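Local coordinates for hyaluronidase (Thermobaculum terrenum, PDB 5DIY), which probably removes O-linked N-acetylglucosamine from proteins as a family 84 glycoside hydrolase, studied here as a variant with its predicted proton donor replaced, at residues 97-102 with 146-151; 377-382 with 434-439. One frame throughout, in Å; residues are numbered along the deposited sequence.

The two contacts lie on opposite sides of the chain's centre, their own centres about 49 Å apart, and share no helix or strand. Contact 1 joins two helices on the outside of the TIM barrel; it is partly buried, with aliphatic side chains beneath a charged pair. Contact 2 belongs to the helical region that follows the barrel in sequence and is a buried helix-to-loop contact. There a carboxylate receives a backbone N-H and a hydroxyl, a valine and a cysteine meet two aromatic rings, and a water joins indole to loop carbonyls. Charge pairs with charge in the first; in the second, carboxylate pairs with neutral donors.

Contact 1 (97-102 with 146-151); sequences ETLIRK and TRVLQR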
loop_
_atom_site.group_PDB
_atom_site.type_symbol
_atom_site.label_atom_id
_atom_site.label_comp_id
_atom_site.label_asym_id
_atom_site.label_seq_id
_atom_site.Cartn_x
_atom_site.Cartn_y
_atom_site.Cartn_z
ATOM N N GLU C 97 -32.592 -3.387 -13.026
ATOM C CA GLU C 97 -33.452 -2.313 -12.515
ATOM C C GLU C 97 -33.031 -1.896 -11.103
ATOM O O GLU C 97 -33.028 -0.708 -10.784
ATOM C CB GLU C 97 -34.933 -2.727 -12.497
ATOM C CG GLU C 97 -35.552 -3.112 -13.839
ATOM C CD GLU C 97 -35.457 -2.029 -14.895
ATOM O OE1 GLU C 97 -35.534 -0.825 -14.550
ATOM O OE2 GLU C 97 -35.304 -2.381 -16.086
ATOM N N THR C 98 -32.677 -2.880 -10.277
ATOM C CA THR C 98 -32.222 -2.637 -8.909
ATOM C C THR C 98 -30.907 -1.836 -8.874
ATOM O O THR C 98 -30.779 -0.897 -8.088
ATOM C CB THR C 98 -32.091 -3.970 -8.136
ATOM O OG1 THR C 98 -33.376 -4.610 -8.082
ATOM C CG2 THR C 98 -31.563 -3.754 -6.709
ATOM N N LEU C 99 -29.953 -2.185 -9.737
ATOM C CA LEU C 99 -28.694 -1.431 -9.832
ATOM C C LEU C 99 -28.940 0.005 -10.302
ATOM O O LEU C 99 -28.367 0.948 -9.751
ATOM C CB LEU C 99 -27.693 -2.129 -10.757
ATOM C CG LEU C 99 -26.262 -1.553 -10.748
ATOM C CD1 LEU C 99 -25.218 -2.657 -10.713
ATOM C CD2 LEU C 99 -26.002 -0.628 -11.929
ATOM N N ILE C 100 -29.812 0.165 -11.300
ATOM C CA ILE C 100 -30.168 1.494 -11.824
ATOM C C ILE C 100 -30.871 2.345 -10.763
ATOM O O ILE C 100 -30.655 3.560 -10.696
ATOM C CB ILE C 100 -31.021 1.393 -13.121
ATOM C CG1 ILE C 100 -30.202 0.772 -14.270
ATOM C CG2 ILE C 100 -31.587 2.750 -13.537
ATOM C CD1 ILE C 100 -29.099 1.636 -14.851
ATOM N N ARG C 101 -31.692 1.708 -9.933
ATOM C CA ARG C 101 -32.351 2.385 -8.813
ATOM C C ARG C 101 -31.316 2.863 -7.784
ATOM O O ARG C 101 -31.383 3.997 -7.308
ATOM C CB ARG C 101 -33.367 1.441 -8.164
ATOM C CG ARG C 101 -34.481 2.117 -7.374
ATOM C CD ARG C 101 -35.479 1.104 -6.805
ATOM N NE ARG C 101 -35.850 0.081 -7.790
ATOM C CZ ARG C 101 -35.592 -1.231 -7.717
ATOM N NH1 ARG C 101 -34.972 -1.785 -6.668
ATOM N NH2 ARG C 101 -35.977 -2.017 -8.719
ATOM N N LYS C 102 -30.352 1.998 -7.468
ATOM C CA LYS C 102 -29.266 2.323 -6.530
ATOM C C LYS C 102 -28.448 3.550 -6.958
ATOM O O LYS C 102 -28.135 4.407 -6.125
ATOM C CB LYS C 102 -28.341 1.103 -6.354
ATOM C CG LYS C 102 -27.146 1.291 -5.430
ATOM C CD LYS C 102 -27.545 1.835 -4.067
ATOM C CE LYS C 102 -26.453 1.610 -3.030
ATOM N NZ LYS C 102 -26.351 0.179 -2.618
ATOM N N THR C 146 -23.063 -4.076 -20.982
ATOM C CA THR C 146 -23.659 -3.549 -22.217
ATOM C C THR C 146 -25.070 -3.031 -21.964
ATOM O O THR C 146 -25.395 -1.902 -22.347
ATOM C CB THR C 146 -23.709 -4.621 -23.329
ATOM O OG1 THR C 146 -22.382 -5.089 -23.603
ATOM C CG2 THR C 146 -24.342 -4.057 -24.634
ATOM N N ARG C 147 -25.888 -3.849 -21.299
ATOM C CA ARG C 147 -27.276 -3.476 -20.977
ATOM C C ARG C 147 -27.379 -2.303 -19.999
ATOM O O ARG C 147 -28.279 -1.470 -20.132
ATOM C CB ARG C 147 -28.084 -4.681 -20.467
ATOM C CG ARG C 147 -28.576 -5.583 -21.591
ATOM C CD ARG C 147 -29.518 -6.667 -21.098
ATOM N NE ARG C 147 -28.801 -7.709 -20.365
ATOM C CZ ARG C 147 -28.923 -7.998 -19.064
ATOM N NH1 ARG C 147 -29.772 -7.352 -18.271
ATOM N NH2 ARG C 147 -28.185 -8.983 -18.549
ATOM N N VAL C 148 -26.461 -2.221 -19.035
ATOM C CA VAL C 148 -26.446 -1.074 -18.114
ATOM C C VAL C 148 -26.098 0.207 -18.887
ATOM O O VAL C 148 -26.744 1.234 -18.686
ATOM C CB VAL C 148 -25.504 -1.277 -16.893
ATOM C CG1 VAL C 148 -25.426 -0.012 -16.041
ATOM C CG2 VAL C 148 -25.971 -2.453 -16.033
ATOM N N LEU C 149 -25.105 0.132 -19.777
ATOM C CA LEU C 149 -24.695 1.281 -20.591
ATOM C C LEU C 149 -25.828 1.769 -21.485
ATOM O O LEU C 149 -26.149 2.961 -21.491
ATOM C CB LEU C 149 -23.476 0.942 -21.465
ATOM C CG LEU C 149 -22.860 2.109 -22.258
ATOM C CD1 LEU C 149 -22.390 3.226 -21.333
ATOM C CD2 LEU C 149 -21.714 1.631 -23.136
ATOM N N GLN C 150 -26.420 0.840 -22.231
ATOM C CA GLN C 150 -27.545 1.149 -23.118
ATOM C C GLN C 150 -28.696 1.838 -22.371
ATOM O O GLN C 150 -29.274 2.795 -22.889
ATOM C CB GLN C 150 -28.014 -0.110 -23.862
ATOM C CG GLN C 150 -27.035 -0.536 -24.947
ATOM C CD GLN C 150 -27.330 -1.890 -25.573
ATOM O OE1 GLN C 150 -28.148 -2.670 -25.074
ATOM N NE2 GLN C 150 -26.640 -2.186 -26.672
ATOM N N ARG C 151 -28.991 1.389 -21.151
ATOM C CA ARG C 151 -29.973 2.064 -20.292
ATOM C C ARG C 151 -29.552 3.499 -19.946
ATOM O O ARG C 151 -30.355 4.424 -20.059
ATOM C CB ARG C 151 -30.227 1.265 -19.005
ATOM C CG ARG C 151 -31.137 1.943 -17.978
ATOM C CD ARG C 151 -32.543 2.205 -18.518
ATOM N NE ARG C 151 -33.242 0.945 -18.759
ATOM C CZ ARG C 151 -33.795 0.184 -17.816
ATOM N NH1 ARG C 151 -33.767 0.543 -16.532
ATOM N NH2 ARG C 151 -34.385 -0.955 -18.163
#
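Ile100 and Val148 face each other where helices 93-108 and 137-153 cross at -50°, their segment axes 11.0 Å apart at closest approach. Both helices belong to the outer layer of a TIM barrel: one links the strands 77-82 and 113-117, the other precedes strand 160-164, so this is packing between neighbouring helices of the barrel wall, away from the sugar site. At such a separation the helices meet through side chains alone. On the barrel side Val148 presents a single methyl, CG1, to two partners. Leu99 CD2 comes to 4.2 Å from Val148 CG1, the two side chains crossing at about a right angle, and Ile100 CD1 lies equally far from the same methyl, sliding past Val148 in the opposite direction. Behind them Leu99 also touches Ile82 and Val148 touches Ile161, tying this small apolar layer to the strands beneath.

Ile100 CD1 makes its closer contact with Arg151, whose CG is 3.7 Å away. The arginine leaves its helix with CG anti to the backbone N (chi1 175°), then bends at chi2 and chi3; this folded course brings its aliphatic stem past Ile100 and its guanidinium to Glu97. Glu97 starts out pointing away from the other helix, but a bend at chi2 returns its carboxylate to the arginine. The resulting salt bridge is bidentate and end-on, with both carboxylate oxygens approached on their syn sides. Its planes are twisted 31° from each other; Arg151 NH1 reaches Glu97 OE1 at 3.0 Å, whereas NH2 of Arg151 meets OE2 of Glu97 at 2.7 Å, nearly straight and almost within the guanidinium plane.

Contact 2 (377-382 with 434-439); sequences EEYKLW and TRVCGD
A type II beta turn, Arg435 to Gly438, lies against one side of helix 373-398 in the helical region that follows the barrel. Just before the turn, Glu378 and Thr434 are joined through one carboxylate oxygen. Glu378 OE1 accepts a hydrogen bond from the backbone N of Thr434 at 2.8 Å through its syn lone pair, and another from the hydroxyl Thr434 OG1 at 2.7 Å on its anti side, well out of the carboxylate plane. Two donors thus grip one oxygen, while OE2 accepts a bond from the backbone N of Arg433; both oxygens of the buried carboxylate are held, and these donors would probably help stabilise its negative charge. With OG1 set between its backbone N and carbonyl carbon (chi1 80°), Thr434 can also receive a weak bond from Val436 N.

Within the turn, the two methyls of Val436 divide the helix surface. CG1 packs 3.8 Å from Glu378 CB and lies in the plane of the Trp382 ring at its edge; CG2 meets Tyr379 CD1 at 3.8 Å, near the plane of the phenol ring. Cys437 adds sulfur-aromatic contacts to both rings: its SG stands obliquely to each and comes to 3.8 Å from Trp382 CD1, while its CB lies over one indole face. A water bridges the two segments, accepting from Trp382 NE1 at 3.0 Å and donating to the carbonyl oxygens of Thr434 and Val436.

Around this core, Tyr379 packs on helix 340-362 and meets Phe307 edge-to-face. Trp382 touches helix 440-451, which begins beyond Asp439 at its N-cap position, and Arg435 forms a salt bridge with Glu234, between barrel strands 218-222 and 251-256, so the turn also reaches the barrel domain.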
loop_
_atom_site.group_PDB
_atom_site.type_symbol
_atom_site.label_atom_id
_atom_site.label_comp_id
_atom_site.label_asym_id
_atom_site.label_seq_id
_atom_site.Cartn_x
_atom_site.Cartn_y
_atom_site.Cartn_z
ATOM N N GLU C 377 6.866 4.737 17.612
ATOM C CA GLU C 377 7.008 4.085 18.916
ATOM C C GLU C 377 7.876 2.836 18.844
ATOM O O GLU C 377 8.811 2.677 19.632
ATOM C CB GLU C 377 5.634 3.725 19.499
ATOM C CG GLU C 377 4.864 4.924 20.043
ATOM C CD GLU C 377 3.441 4.586 20.480
ATOM O OE1 GLU C 377 3.015 3.421 20.350
ATOM O OE2 GLU C 377 2.733 5.501 20.955
ATOM N N GLU C 378 7.564 1.952 17.897
ATOM C CA GLU C 378 8.351 0.733 17.707
ATOM C C GLU C 378 9.758 1.006 17.148
ATOM O O GLU C 378 10.687 0.276 17.468
ATOM C CB GLU C 378 7.576 -0.305 16.886
ATOM C CG GLU C 378 6.643 -1.116 17.778
ATOM C CD GLU C 378 5.558 -1.883 17.051
ATOM O OE1 GLU C 378 5.694 -2.192 15.846
ATOM O OE2 GLU C 378 4.558 -2.218 17.709
ATOM N N TYR C 379 9.913 2.070 16.356
ATOM C CA TYR C 379 11.241 2.540 15.926
ATOM C C TYR C 379 12.137 2.885 17.124
ATOM O O TYR C 379 13.288 2.437 17.193
ATOM C CB TYR C 379 11.089 3.754 15.014
ATOM C CG TYR C 379 12.350 4.277 14.362
ATOM C CD1 TYR C 379 12.898 3.634 13.257
ATOM C CD2 TYR C 379 12.960 5.455 14.806
ATOM C CE1 TYR C 379 14.025 4.132 12.627
ATOM C CE2 TYR C 379 14.092 5.956 14.180
ATOM C CZ TYR C 379 14.620 5.294 13.091
ATOM O OH TYR C 379 15.744 5.776 12.468
ATOM N N LYS C 380 11.610 3.671 18.065
ATOM C CA LYS C 380 12.349 3.982 19.298
ATOM C C LYS C 380 12.694 2.723 20.090
ATOM O O LYS C 380 13.815 2.588 20.567
ATOM C CB LYS C 380 11.595 4.980 20.202
ATOM C CG LYS C 380 12.205 5.098 21.598
ATOM C CD LYS C 380 12.021 6.456 22.243
ATOM C CE LYS C 380 12.812 6.536 23.548
ATOM N NZ LYS C 380 12.378 5.504 24.535
ATOM N N LEU C 381 11.734 1.817 20.243
ATOM C CA LEU C 381 11.997 0.549 20.931
ATOM C C LEU C 381 13.179 -0.215 20.309
ATOM O O LEU C 381 14.094 -0.622 21.026
ATOM C CB LEU C 381 10.736 -0.330 20.979
ATOM C CG LEU C 381 9.821 -0.284 22.224
ATOM C CD1 LEU C 381 9.866 1.035 22.992
ATOM C CD2 LEU C 381 8.388 -0.647 21.861
ATOM N N TRP C 382 13.180 -0.381 18.985
ATOM C CA TRP C 382 14.297 -1.076 18.314
ATOM C C TRP C 382 15.624 -0.360 18.580
ATOM O O TRP C 382 16.651 -1.004 18.755
ATOM C CB TRP C 382 14.070 -1.201 16.797
ATOM C CG TRP C 382 13.078 -2.257 16.362
ATOM C CD1 TRP C 382 11.958 -2.059 15.613
ATOM C CD2 TRP C 382 13.143 -3.667 16.616
ATOM N NE1 TRP C 382 11.308 -3.250 15.397
ATOM C CE2 TRP C 382 12.017 -4.255 15.999
ATOM C CE3 TRP C 382 14.036 -4.490 17.315
ATOM C CZ2 TRP C 382 11.759 -5.630 16.059
ATOM C CZ3 TRP C 382 13.780 -5.856 17.375
ATOM C CH2 TRP C 382 12.649 -6.412 16.750
ATOM N N THR C 434 3.933 -3.322 14.016
ATOM C CA THR C 434 4.430 -2.787 12.745
ATOM C C THR C 434 5.640 -3.547 12.234
ATOM O O THR C 434 6.273 -4.309 12.972
ATOM C CB THR C 434 4.825 -1.304 12.841
ATOM O OG1 THR C 434 6.122 -1.169 13.437
ATOM C CG2 THR C 434 3.788 -0.492 13.615
ATOM N N ARG C 435 5.958 -3.304 10.966
ATOM C CA ARG C 435 7.117 -3.893 10.302
ATOM C C ARG C 435 8.252 -2.869 10.156
ATOM O O ARG C 435 9.058 -2.950 9.220
ATOM C CB ARG C 435 6.694 -4.459 8.934
ATOM C CG ARG C 435 7.733 -5.371 8.286
ATOM C CD ARG C 435 7.225 -6.757 7.936
ATOM N NE ARG C 435 6.715 -6.860 6.572
ATOM C CZ ARG C 435 7.122 -7.708 5.617
ATOM N NH1 ARG C 435 8.104 -8.588 5.797
ATOM N NH2 ARG C 435 6.513 -7.669 4.440
ATOM N N VAL C 436 8.326 -1.907 11.078
ATOM C CA VAL C 436 9.444 -0.956 11.096
ATOM C C VAL C 436 10.754 -1.712 11.358
ATOM O O VAL C 436 10.799 -2.611 12.194
ATOM C CB VAL C 436 9.222 0.194 12.114
ATOM C CG1 VAL C 436 9.313 -0.285 13.556
ATOM C CG2 VAL C 436 10.199 1.334 11.861
ATOM N N CYS C 437 11.783 -1.365 10.587
ATOM C CA CYS C 437 13.094 -2.038 10.578
ATOM C C CYS C 437 13.070 -3.485 10.060
ATOM O O CYS C 437 14.066 -4.208 10.195
ATOM C CB CYS C 437 13.773 -1.976 11.957
ATOM S SG CYS C 437 13.804 -0.340 12.724
ATOM N N GLY C 438 11.970 -3.895 9.423
ATOM C CA GLY C 438 11.757 -5.294 9.061
ATOM C C GLY C 438 12.086 -6.226 10.211
ATOM O O GLY C 438 11.790 -5.926 11.377
ATOM N N ASP C 439 12.727 -7.344 9.878
ATOM C CA ASP C 439 13.358 -8.210 10.865
ATOM C C ASP C 439 14.881 -8.018 10.909
ATOM O O ASP C 439 15.604 -8.858 11.429
ATOM C CB ASP C 439 12.988 -9.658 10.564
ATOM C CG ASP C 439 11.518 -9.932 10.820
ATOM O OD1 ASP C 439 11.116 -10.020 12.000
ATOM O OD2 ASP C 439 10.761 -10.033 9.846
HETATM O O HOH W 1 9.159 -4.352 13.686
#